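Long-range contacts in tyrosinase (Aspergillus oryzae, PDB 6JUC), which probably catalyses the oxygen-dependent oxidation of L-tyrosine and L-dopa to L-dopaquinone at a dinuclear copper centre, a step in melanin synthesis: residues 103-108 with 427-432; 147-152 with 376-381; 474-479 with 512-517. The protein carries 2 engineered substitutions. All coordinates share one frame; numbering follows the deposited sequence.

Interaction 1: 103-108 with 427-432; sequences FPTWFR and DDVKDW. Engineered in segment 103-108: Phe107 (natural residue His). With PER (peroxide ion), chain G.
Helix 103-129, one of the helices that wall the dinuclear copper site, is pinned on its outer side by Arg108 and Thr105, which meet Val429 in the loop segment 427-432. Arg108 does most of the work. Its NH1 donates to the backbone oxygen Val429 O at 2.9 Å; the bond is nearly straight (162°), lies in the guanidinium plane and meets the carbonyl almost end on. CG anti to the backbone N (chi1 175°) and an extended chi2 bring CD to 3.7 Å from Val429 CB, and the bend at chi3 then swings the guanidinium toward the carbonyl. Trp432 CB lies over one face of the guanidinium, toward its rim, 3.8 Å above the plane. The indole itself is turned 62° to the guanidinium and offers NH1 its edge, with CE3 3.8 Å away, so this is not a flat cation-pi stack. NE forms a salt bridge with Asp380, and NH1 has a second acceptor in Gln387, both on helix 371-389. The arginine thus joins two helices of the four-helix copper bundle to the loop following strand 420-423. Thr105 adds a looser apolar touch, CB to Val429 CG2 at 4.1 Å, while its hydroxyl pairs with Ser426. The helix turns a different side to the active site. There Phe107, an engineered replacement for the natural copper-ligating histidine, brings CZ to 3.3 Å from peroxide O1, and Trp106 CE3 sits over the centre of its ring.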
loop_
_atom_site.group_PDB
_atom_site.type_symbol
_atom_site.label_atom_id
_atom_site.label_comp_id
_atom_site.label_asym_id
_atom_site.label_seq_id
_atom_site.Cartn_x
_atom_site.Cartn_y
_atom_site.Cartn_z
ATOM N N PHE B 103 -17.717 -5.135 27.946
ATOM C CA PHE B 103 -16.955 -4.683 26.772
ATOM C C PHE B 103 -17.174 -3.208 26.502
ATOM O O PHE B 103 -16.216 -2.447 26.395
ATOM C CB PHE B 103 -17.294 -5.526 25.544
ATOM C CG PHE B 103 -16.820 -4.995 24.220
ATOM C CD1 PHE B 103 -15.493 -5.134 23.811
ATOM C CD2 PHE B 103 -17.714 -4.347 23.380
ATOM C CE1 PHE B 103 -15.074 -4.599 22.603
ATOM C CE2 PHE B 103 -17.310 -3.820 22.159
ATOM C CZ PHE B 103 -15.986 -3.974 21.768
ATOM N N PRO B 104 -18.419 -2.739 26.374
ATOM C CA PRO B 104 -18.587 -1.317 26.061
ATOM C C PRO B 104 -18.052 -0.393 27.136
ATOM O O PRO B 104 -17.551 0.702 26.852
ATOM C CB PRO B 104 -20.113 -1.174 25.944
ATOM C CG PRO B 104 -20.563 -2.564 25.569
ATOM C CD PRO B 104 -19.688 -3.472 26.412
ATOM N N THR B 105 -18.192 -0.765 28.411
ATOM C CA THR B 105 -17.861 0.191 29.467
ATOM C C THR B 105 -16.380 0.212 29.807
ATOM O O THR B 105 -15.838 1.278 30.117
ATOM C CB THR B 105 -18.666 -0.120 30.740
ATOM O OG1 THR B 105 -18.609 -1.527 31.012
ATOM C CG2 THR B 105 -20.128 0.237 30.513
ATOM N N TRP B 106 -15.747 -0.963 29.747
ATOM C CA TRP B 106 -14.293 -0.993 29.852
ATOM C C TRP B 106 -13.685 -0.092 28.780
ATOM O O TRP B 106 -12.834 0.748 29.064
ATOM C CB TRP B 106 -13.732 -2.416 29.737
ATOM C CG TRP B 106 -12.282 -2.437 30.114
ATOM C CD1 TRP B 106 -11.776 -2.652 31.361
ATOM C CD2 TRP B 106 -11.161 -2.224 29.248
ATOM N NE1 TRP B 106 -10.406 -2.590 31.331
ATOM C CE2 TRP B 106 -10.000 -2.331 30.041
ATOM C CE3 TRP B 106 -11.012 -1.962 27.883
ATOM C CZ2 TRP B 106 -8.717 -2.184 29.520
ATOM C CZ3 TRP B 106 -9.732 -1.813 27.368
ATOM C CH2 TRP B 106 -8.611 -1.923 28.188
ATOM N N PHE B 107 -14.125 -0.243 27.536
ATOM C CA PHE B 107 -13.574 0.598 26.469
ATOM C C PHE B 107 -13.995 2.053 26.592
ATOM O O PHE B 107 -13.216 2.928 26.197
ATOM C CB PHE B 107 -13.912 0.011 25.092
ATOM C CG PHE B 107 -12.974 -1.113 24.709
ATOM C CD1 PHE B 107 -11.716 -0.821 24.193
ATOM C CD2 PHE B 107 -13.327 -2.438 24.892
ATOM C CE1 PHE B 107 -10.819 -1.829 23.890
ATOM C CE2 PHE B 107 -12.436 -3.445 24.578
ATOM C CZ PHE B 107 -11.192 -3.149 24.073
ATOM N N ARG B 108 -15.175 2.379 27.121
ATOM C CA ARG B 108 -15.526 3.793 27.352
ATOM C C ARG B 108 -14.471 4.462 28.225
ATOM O O ARG B 108 -14.020 5.576 27.968
ATOM C CB ARG B 108 -16.895 3.919 28.008
ATOM C CG ARG B 108 -17.318 5.319 28.412
ATOM C CD ARG B 108 -18.837 5.404 28.631
ATOM N NE ARG B 108 -19.549 5.227 27.364
ATOM C CZ ARG B 108 -20.848 5.040 27.205
ATOM N NH1 ARG B 108 -21.672 4.976 28.253
ATOM N NH2 ARG B 108 -21.356 4.898 25.980
ATOM N N ASP B 427 -21.300 1.470 36.178
ATOM C CA ASP B 427 -22.300 2.479 36.505
ATOM C C ASP B 427 -21.695 3.882 36.529
ATOM O O ASP B 427 -22.407 4.871 36.335
ATOM C CB ASP B 427 -22.917 2.204 37.882
ATOM C CG ASP B 427 -24.110 1.279 37.830
ATOM O OD1 ASP B 427 -24.626 1.014 36.734
ATOM O OD2 ASP B 427 -24.536 0.792 38.905
ATOM N N ASP B 428 -20.392 3.999 36.771
ATOM C CA ASP B 428 -19.765 5.310 36.814
ATOM C C ASP B 428 -19.794 5.979 35.440
ATOM O O ASP B 428 -19.700 7.204 35.352
ATOM C CB ASP B 428 -18.291 5.214 37.219
ATOM C CG ASP B 428 -18.099 4.702 38.625
ATOM O OD1 ASP B 428 -18.982 5.008 39.463
ATOM O OD2 ASP B 428 -17.084 4.020 38.870
ATOM N N VAL B 429 -19.913 5.156 34.395
ATOM C CA VAL B 429 -19.833 5.742 33.049
ATOM C C VAL B 429 -21.098 5.457 32.260
ATOM O O VAL B 429 -21.137 5.555 31.031
ATOM C CB VAL B 429 -18.575 5.256 32.314
ATOM C CG1 VAL B 429 -17.326 5.707 33.070
ATOM C CG2 VAL B 429 -18.562 3.744 32.125
ATOM N N LYS B 430 -22.187 5.140 32.965
ATOM C CA LYS B 430 -23.454 4.922 32.272
ATOM C C LYS B 430 -23.834 6.162 31.476
ATOM O O LYS B 430 -24.278 6.073 30.332
ATOM C CB LYS B 430 -24.542 4.592 33.300
ATOM C CG LYS B 430 -25.923 4.436 32.710
ATOM C CD LYS B 430 -26.986 4.107 33.763
ATOM C CE LYS B 430 -28.307 3.871 33.044
ATOM N NZ LYS B 430 -29.482 3.899 33.954
ATOM N N ASP B 431 -23.657 7.316 32.118
ATOM C CA ASP B 431 -23.805 8.587 31.417
ATOM C C ASP B 431 -22.422 9.048 30.962
ATOM O O ASP B 431 -21.627 9.479 31.805
ATOM C CB ASP B 431 -24.487 9.633 32.293
ATOM C CG ASP B 431 -24.732 10.940 31.561
ATOM O OD1 ASP B 431 -24.267 11.087 30.418
ATOM O OD2 ASP B 431 -25.407 11.825 32.123
ATOM N N TRP B 432 -22.136 8.900 29.671
ATOM C CA TRP B 432 -20.811 9.241 29.149
ATOM C C TRP B 432 -20.490 10.708 29.402
ATOM O O TRP B 432 -19.327 11.113 29.453
ATOM C CB TRP B 432 -20.687 8.910 27.650
ATOM C CG TRP B 432 -21.760 9.586 26.843
ATOM C CD1 TRP B 432 -21.672 10.781 26.184
ATOM C CD2 TRP B 432 -23.087 9.087 26.615
ATOM N NE1 TRP B 432 -22.872 11.049 25.567
ATOM C CE2 TRP B 432 -23.756 10.032 25.813
ATOM C CE3 TRP B 432 -23.760 7.930 27.019
ATOM C CZ2 TRP B 432 -25.075 9.880 25.395
ATOM C CZ3 TRP B 432 -25.072 7.778 26.604
ATOM C CH2 TRP B 432 -25.714 8.737 25.808
HETATM O O1 PER G . -11.175 -4.995 21.357
HETATM O O2 PER G . -10.080 -4.047 20.846
#

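Interaction 2: 147-152 with 376-381; sequences LPYWDF and HCNIDR. With CU (copper (II) ion), chain F; PER (peroxide ion), chain G.
Tyr149 lies with one face of its ring against the end of Arg381. Arg381 CD sits over the middle of the ring, 3.4 Å from the centroid in a CH-pi contact, and the guanidinium continues almost parallel to it, the two planes only 8° apart. The tyrosine reaches this place because CG stands between the backbone N and the carbonyl carbon (chi1 68°). Several groups fix the guanidinium: NH1 donates to Asn378 OD1 at 3.0 Å, one turn back on the same helix, from somewhat out of its own plane but onto a carbonyl lone pair; NH2 is shared between Tyr456 and a water weakly tied to Tyr149 OH. Asp151 OD2, 3.7 Å from Arg381 NH1, makes only a long salt bridge above the plane, and it too is bonded to Tyr456. A second water receives a bond from Asn378 ND2 and gives one to Asp151 OD1. That same ND2 is poised over one face of Phe152, 3.4 Å from CE2, with amide and ring nearly perpendicular (84°). Ile379 CD1 meets the ring of Phe152 at its edge, 3.6 Å from CE2. Packing is tight beneath the asparagine, where Trp150 O comes within 3.0 Å of Asn378 CB. Cys377 SG nestles against Leu147 O at 3.5 Å, and that buried carbonyl has no hydrogen-bonding partner. On the far side of the helix His376 NE2 binds copper at 2.1 Å, completing a site with His332 and His336. Segment 147-152, extended at first and then turning in an inverse gamma turn centred on Asp151, crosses helix 371-389 on the side away from the copper, with Leu147 reaching helix 103-129 and Trp150 packing on helix 328-340.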
loop_
_atom_site.group_PDB
_atom_site.type_symbol
_atom_site.label_atom_id
_atom_site.label_comp_id
_atom_site.label_asym_id
_atom_site.label_seq_id
_atom_site.Cartn_x
_atom_site.Cartn_y
_atom_site.Cartn_z
ATOM N N LEU B 147 -11.589 13.736 21.472
ATOM C CA LEU B 147 -11.087 12.755 20.506
ATOM C C LEU B 147 -12.038 12.516 19.353
ATOM O O LEU B 147 -13.177 12.077 19.594
ATOM C CB LEU B 147 -10.852 11.443 21.261
ATOM C CG LEU B 147 -10.234 10.313 20.435
ATOM C CD1 LEU B 147 -8.776 10.654 20.124
ATOM C CD2 LEU B 147 -10.371 8.986 21.164
ATOM N N PRO B 148 -11.644 12.749 18.102
ATOM C CA PRO B 148 -12.562 12.429 17.002
ATOM C C PRO B 148 -12.862 10.939 16.904
ATOM O O PRO B 148 -12.083 10.079 17.310
ATOM C CB PRO B 148 -11.815 12.881 15.749
ATOM C CG PRO B 148 -10.747 13.809 16.243
ATOM C CD PRO B 148 -10.388 13.334 17.623
ATOM N N TYR B 149 -14.035 10.628 16.343
ATOM C CA TYR B 149 -14.335 9.236 16.042
ATOM C C TYR B 149 -14.258 8.970 14.547
ATOM O O TYR B 149 -14.485 9.856 13.707
ATOM C CB TYR B 149 -15.721 8.865 16.578
ATOM C CG TYR B 149 -16.878 9.534 15.887
ATOM C CD1 TYR B 149 -17.324 10.764 16.373
ATOM C CD2 TYR B 149 -17.534 8.961 14.797
ATOM C CE1 TYR B 149 -18.403 11.424 15.778
ATOM C CE2 TYR B 149 -18.605 9.615 14.205
ATOM C CZ TYR B 149 -19.028 10.836 14.698
ATOM O OH TYR B 149 -20.086 11.501 14.120
ATOM N N TRP B 150 -13.903 7.738 14.215
ATOM C CA TRP B 150 -14.001 7.243 12.850
ATOM C C TRP B 150 -15.362 6.599 12.609
ATOM O O TRP B 150 -15.700 5.541 13.137
ATOM C CB TRP B 150 -12.906 6.203 12.601
ATOM C CG TRP B 150 -13.049 5.518 11.275
ATOM C CD1 TRP B 150 -13.412 6.044 10.071
ATOM C CD2 TRP B 150 -12.804 4.120 11.063
ATOM N NE1 TRP B 150 -13.411 5.047 9.117
ATOM C CE2 TRP B 150 -13.044 3.861 9.701
ATOM C CE3 TRP B 150 -12.416 3.080 11.920
ATOM C CZ2 TRP B 150 -12.897 2.580 9.157
ATOM C CZ3 TRP B 150 -12.278 1.818 11.370
ATOM C CH2 TRP B 150 -12.520 1.577 10.011
ATOM N N ASP B 151 -16.181 7.212 11.760
ATOM C CA ASP B 151 -17.471 6.611 11.442
ATOM C C ASP B 151 -17.314 5.555 10.363
ATOM O O ASP B 151 -17.478 5.817 9.172
ATOM C CB ASP B 151 -18.482 7.669 10.985
ATOM C CG ASP B 151 -19.895 7.132 11.150
ATOM O OD1 ASP B 151 -20.019 5.877 11.114
ATOM O OD2 ASP B 151 -20.846 7.931 11.291
ATOM N N PHE B 152 -16.949 4.354 10.801
ATOM C CA PHE B 152 -16.687 3.292 9.828
ATOM C C PHE B 152 -17.908 2.888 9.014
ATOM O O PHE B 152 -17.752 2.224 7.973
ATOM C CB PHE B 152 -16.101 2.076 10.545
ATOM C CG PHE B 152 -16.865 1.534 11.721
ATOM C CD1 PHE B 152 -18.121 0.962 11.578
ATOM C CD2 PHE B 152 -16.327 1.623 13.000
ATOM C CE1 PHE B 152 -18.818 0.462 12.664
ATOM C CE2 PHE B 152 -17.000 1.102 14.089
ATOM C CZ PHE B 152 -18.257 0.535 13.932
ATOM N N HIS B 376 -12.498 2.626 18.389
ATOM C CA HIS B 376 -13.156 2.472 19.682
ATOM C C HIS B 376 -13.902 3.734 20.064
ATOM O O HIS B 376 -14.905 3.683 20.766
ATOM C CB HIS B 376 -12.161 2.052 20.779
ATOM C CG HIS B 376 -12.150 0.545 20.798
ATOM N ND1 HIS B 376 -13.173 -0.173 21.367
ATOM C CD2 HIS B 376 -11.331 -0.351 20.213
ATOM C CE1 HIS B 376 -12.958 -1.469 21.194
ATOM N NE2 HIS B 376 -11.844 -1.594 20.507
ATOM N N CYS B 377 -13.446 4.902 19.610
ATOM C CA CYS B 377 -14.282 6.086 19.851
ATOM C C CYS B 377 -15.634 5.929 19.177
ATOM O O CYS B 377 -16.692 6.254 19.746
ATOM C CB CYS B 377 -13.491 7.322 19.427
ATOM S SG CYS B 377 -14.308 8.832 19.981
ATOM N N ASN B 378 -15.677 5.380 17.949
ATOM C CA ASN B 378 -17.005 5.179 17.353
ATOM C C ASN B 378 -17.782 4.050 18.024
ATOM O O ASN B 378 -19.013 4.083 18.110
ATOM C CB ASN B 378 -16.894 4.905 15.850
ATOM C CG ASN B 378 -18.249 5.064 15.187
ATOM O OD1 ASN B 378 -18.933 6.069 15.404
ATOM N ND2 ASN B 378 -18.654 4.064 14.413
ATOM N N ILE B 379 -17.106 3.023 18.537
ATOM C CA ILE B 379 -17.843 1.980 19.281
ATOM C C ILE B 379 -18.458 2.592 20.525
ATOM O O ILE B 379 -19.587 2.235 20.893
ATOM C CB ILE B 379 -16.910 0.797 19.590
ATOM C CG1 ILE B 379 -16.413 0.115 18.307
ATOM C CG2 ILE B 379 -17.488 -0.231 20.557
ATOM C CD1 ILE B 379 -17.546 -0.279 17.370
ATOM N N ASP B 380 -17.750 3.531 21.158
ATOM C CA ASP B 380 -18.353 4.248 22.282
ATOM C C ASP B 380 -19.575 5.057 21.865
ATOM O O ASP B 380 -20.572 5.098 22.584
ATOM C CB ASP B 380 -17.339 5.208 22.907
ATOM C CG ASP B 380 -17.876 5.748 24.226
ATOM O OD1 ASP B 380 -17.938 4.927 25.172
ATOM O OD2 ASP B 380 -18.197 6.958 24.303
ATOM N N ARG B 381 -19.490 5.688 20.699
ATOM C CA ARG B 381 -20.577 6.485 20.143
ATOM C C ARG B 381 -21.758 5.592 19.821
ATOM O O ARG B 381 -22.896 5.930 20.137
ATOM C CB ARG B 381 -20.071 7.204 18.881
ATOM C CG ARG B 381 -21.138 8.031 18.171
ATOM C CD ARG B 381 -20.522 8.848 17.050
ATOM N NE ARG B 381 -21.544 9.328 16.110
ATOM C CZ ARG B 381 -22.010 8.584 15.107
ATOM N NH1 ARG B 381 -21.554 7.350 14.922
ATOM N NH2 ARG B 381 -22.939 9.077 14.292
HETATM CU CU CU F . -11.379 -3.469 19.702
HETATM O O1 PER G . -11.175 -4.995 21.357
HETATM O O2 PER G . -10.080 -4.047 20.846
HETATM O O HOH W 1 -23.367 12.043 14.060
HETATM O O HOH W 2 -21.230 4.432 12.849
#

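Interaction 3: 474-479 with 512-517; sequences LSIRYS and GSVFNF. With PER (peroxide ion), chain G.
Val514 is the first residue of segment 512-517 to meet the other strand, and its two methyls go to different partners. CG1, anti to the backbone N (chi1 167°), approaches Tyr478 CE1 at 3.8 Å and obliquely to the ring; CG2 packs against the Ile476 side chain, 3.8 Å from CD1, the two side chains running antiparallel past one another. Next comes Phe515, whose side chain turns away from strand 470-478 but whose carbonyl oxygen still takes part: a water donates to Phe515 O at 2.8 Å and is also hydrogen-bonded to Tyr478 OH. The amide side chain of Asn516 then stands beside the tyrosine ring, OD1 lying near its plane at the edge, 3.7 Å from CE2, with the amide tilted 61° to the ring. A second water, held in the ring plane 2.6 Å from Tyr478 OH, donates to this OD1, while ND2 goes to Arg480 O. Two waters thus grip the phenol oxygen and fill in where the strands make no direct hydrogen bond. Phe517 turns away and carries the segment into the active site: its ring edge faces the peroxide, CE2 to O1 at 3.3 Å, and the ring stacks on the copper ligand His336. This fits the C-terminal domain of a pro-tyrosinase, which as in related proenzymes probably shields the copper pocket. The strand axes run the same way, 24° apart and 9.4 Å from each other, yet they are not sheet neighbours: strand 470-478 is bonded to 538-544 and 580-588, strand 510-516 is an outermost strand beside 488-494, and the curled sheet brings their side chains together, with helix 328-340 behind Phe515 and Phe517.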
loop_
_atom_site.group_PDB
_atom_site.type_symbol
_atom_site.label_atom_id
_atom_site.label_comp_id
_atom_site.label_asym_id
_atom_site.label_seq_id
_atom_site.Cartn_x
_atom_site.Cartn_y
_atom_site.Cartn_z
ATOM N N LEU B 474 -28.698 -14.477 8.924
ATOM C CA LEU B 474 -27.862 -15.610 9.292
ATOM C C LEU B 474 -27.432 -15.494 10.753
ATOM O O LEU B 474 -26.951 -14.461 11.199
ATOM C CB LEU B 474 -26.617 -15.683 8.408
ATOM C CG LEU B 474 -26.870 -16.150 6.966
ATOM C CD1 LEU B 474 -25.765 -15.635 6.048
ATOM C CD2 LEU B 474 -26.962 -17.669 6.890
ATOM N N SER B 475 -27.625 -16.576 11.490
ATOM C CA SER B 475 -27.156 -16.656 12.857
ATOM C C SER B 475 -25.847 -17.444 12.865
ATOM O O SER B 475 -25.739 -18.447 12.146
ATOM C CB SER B 475 -28.193 -17.333 13.760
ATOM O OG SER B 475 -28.541 -18.630 13.293
ATOM N N ILE B 476 -24.902 -16.983 13.655
ATOM C CA ILE B 476 -23.594 -17.642 13.738
ATOM C C ILE B 476 -23.178 -17.787 15.196
ATOM O O ILE B 476 -23.089 -16.783 15.914
ATOM C CB ILE B 476 -22.503 -16.869 12.976
ATOM C CG1 ILE B 476 -22.889 -16.593 11.518
ATOM C CG2 ILE B 476 -21.178 -17.610 13.048
ATOM C CD1 ILE B 476 -23.671 -15.313 11.337
ATOM N N ARG B 477 -22.923 -19.020 15.611
ATOM C CA ARG B 477 -22.463 -19.273 16.974
ATOM C C ARG B 477 -21.229 -20.164 16.944
ATOM O O ARG B 477 -21.198 -21.189 16.252
ATOM C CB ARG B 477 -23.576 -19.915 17.816
ATOM C CG ARG B 477 -23.167 -20.088 19.276
ATOM C CD ARG B 477 -24.371 -20.324 20.173
ATOM N NE ARG B 477 -24.998 -21.612 19.866
ATOM C CZ ARG B 477 -26.238 -21.919 20.228
ATOM N NH1 ARG B 477 -26.958 -21.036 20.899
ATOM N NH2 ARG B 477 -26.736 -23.102 19.915
ATOM N N TYR B 478 -20.207 -19.762 17.692
ATOM C CA TYR B 478 -18.930 -20.475 17.679
ATOM C C TYR B 478 -18.247 -20.329 19.034
ATOM O O TYR B 478 -18.631 -19.512 19.870
ATOM C CB TYR B 478 -18.014 -19.941 16.553
ATOM C CG TYR B 478 -17.729 -18.467 16.757
ATOM C CD1 TYR B 478 -18.650 -17.526 16.317
ATOM C CD2 TYR B 478 -16.584 -18.013 17.405
ATOM C CE1 TYR B 478 -18.426 -16.173 16.489
ATOM C CE2 TYR B 478 -16.361 -16.658 17.589
ATOM C CZ TYR B 478 -17.282 -15.741 17.127
ATOM O OH TYR B 478 -17.092 -14.391 17.315
ATOM N N SER B 479 -17.181 -21.098 19.247
ATOM C CA SER B 479 -16.329 -20.864 20.408
ATOM C C SER B 479 -15.068 -20.100 20.008
ATOM O O SER B 479 -14.368 -20.488 19.076
ATOM C CB SER B 479 -15.935 -22.166 21.108
ATOM O OG SER B 479 -14.885 -21.888 22.036
ATOM N N GLY B 512 -21.023 -13.488 3.357
ATOM C CA GLY B 512 -20.509 -12.604 4.399
ATOM C C GLY B 512 -19.584 -13.311 5.365
ATOM O O GLY B 512 -19.444 -14.536 5.287
ATOM N N SER B 513 -18.962 -12.540 6.260
ATOM C CA SER B 513 -17.980 -13.100 7.175
ATOM C C SER B 513 -18.264 -12.707 8.625
ATOM O O SER B 513 -18.869 -11.687 8.940
ATOM C CB SER B 513 -16.561 -12.666 6.781
ATOM O OG SER B 513 -16.403 -11.267 7.005
ATOM N N VAL B 514 -17.774 -13.571 9.512
ATOM C CA VAL B 514 -17.761 -13.348 10.952
ATOM C C VAL B 514 -16.330 -13.573 11.415
ATOM O O VAL B 514 -15.758 -14.628 11.125
ATOM C CB VAL B 514 -18.722 -14.310 11.665
ATOM C CG1 VAL B 514 -18.503 -14.339 13.169
ATOM C CG2 VAL B 514 -20.169 -13.937 11.339
ATOM N N PHE B 515 -15.766 -12.570 12.075
ATOM C CA PHE B 515 -14.382 -12.700 12.495
ATOM C C PHE B 515 -14.254 -12.993 13.984
ATOM O O PHE B 515 -14.763 -12.240 14.807
ATOM C CB PHE B 515 -13.581 -11.428 12.197
ATOM C CG PHE B 515 -12.111 -11.616 12.476
ATOM C CD1 PHE B 515 -11.381 -12.546 11.742
ATOM C CD2 PHE B 515 -11.451 -10.859 13.425
ATOM C CE1 PHE B 515 -10.026 -12.712 11.944
ATOM C CE2 PHE B 515 -10.087 -11.012 13.627
ATOM C CZ PHE B 515 -9.366 -11.914 12.867
ATOM N N ASN B 516 -13.525 -14.075 14.276
ATOM C CA ASN B 516 -13.234 -14.366 15.670
ATOM C C ASN B 516 -12.014 -13.552 16.081
ATOM O O ASN B 516 -10.880 -14.000 15.853
ATOM C CB ASN B 516 -12.954 -15.854 15.870
ATOM C CG ASN B 516 -12.507 -16.157 17.287
ATOM O OD1 ASN B 516 -12.927 -15.464 18.217
ATOM N ND2 ASN B 516 -11.666 -17.166 17.442
ATOM N N PHE B 517 -12.271 -12.386 16.661
ATOM C CA PHE B 517 -11.209 -11.524 17.179
ATOM C C PHE B 517 -10.757 -12.052 18.539
ATOM O O PHE B 517 -11.365 -11.760 19.570
ATOM C CB PHE B 517 -11.752 -10.110 17.327
ATOM C CG PHE B 517 -10.768 -9.040 17.677
ATOM C CD1 PHE B 517 -9.623 -8.795 16.934
ATOM C CD2 PHE B 517 -11.017 -8.253 18.793
ATOM C CE1 PHE B 517 -8.765 -7.778 17.295
ATOM C CE2 PHE B 517 -10.155 -7.228 19.159
ATOM C CZ PHE B 517 -9.029 -7.000 18.403
HETATM O O1 PER G . -11.175 -4.995 21.357
HETATM O O2 PER G . -10.080 -4.047 20.846
HETATM O O HOH W 3 -17.240 -11.809 15.924
HETATM O O HOH W 4 -14.944 -13.577 18.520
#

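Overall arrangement
From the N terminus, helix 103-129 opens the loop of interaction 1, which closes only at 427-432, some 320 residues on. Interaction 2 opens and closes within that span, joining 147-152 to helix 371-389, so the larger loop encloses the smaller. The two also touch: Arg108 bridges to Asp380, Phe107 packs on His376, and Phe103 on His376 and Ile379. Interaction 3 follows in series, a short loop within the C-terminal domain that touches neither of the others directly. Interactions 1 and 2 tie loops to helices of the copper-binding domain, whereas interaction 3 ties strands together; residues from all three segment pairs converge on the bound peroxide.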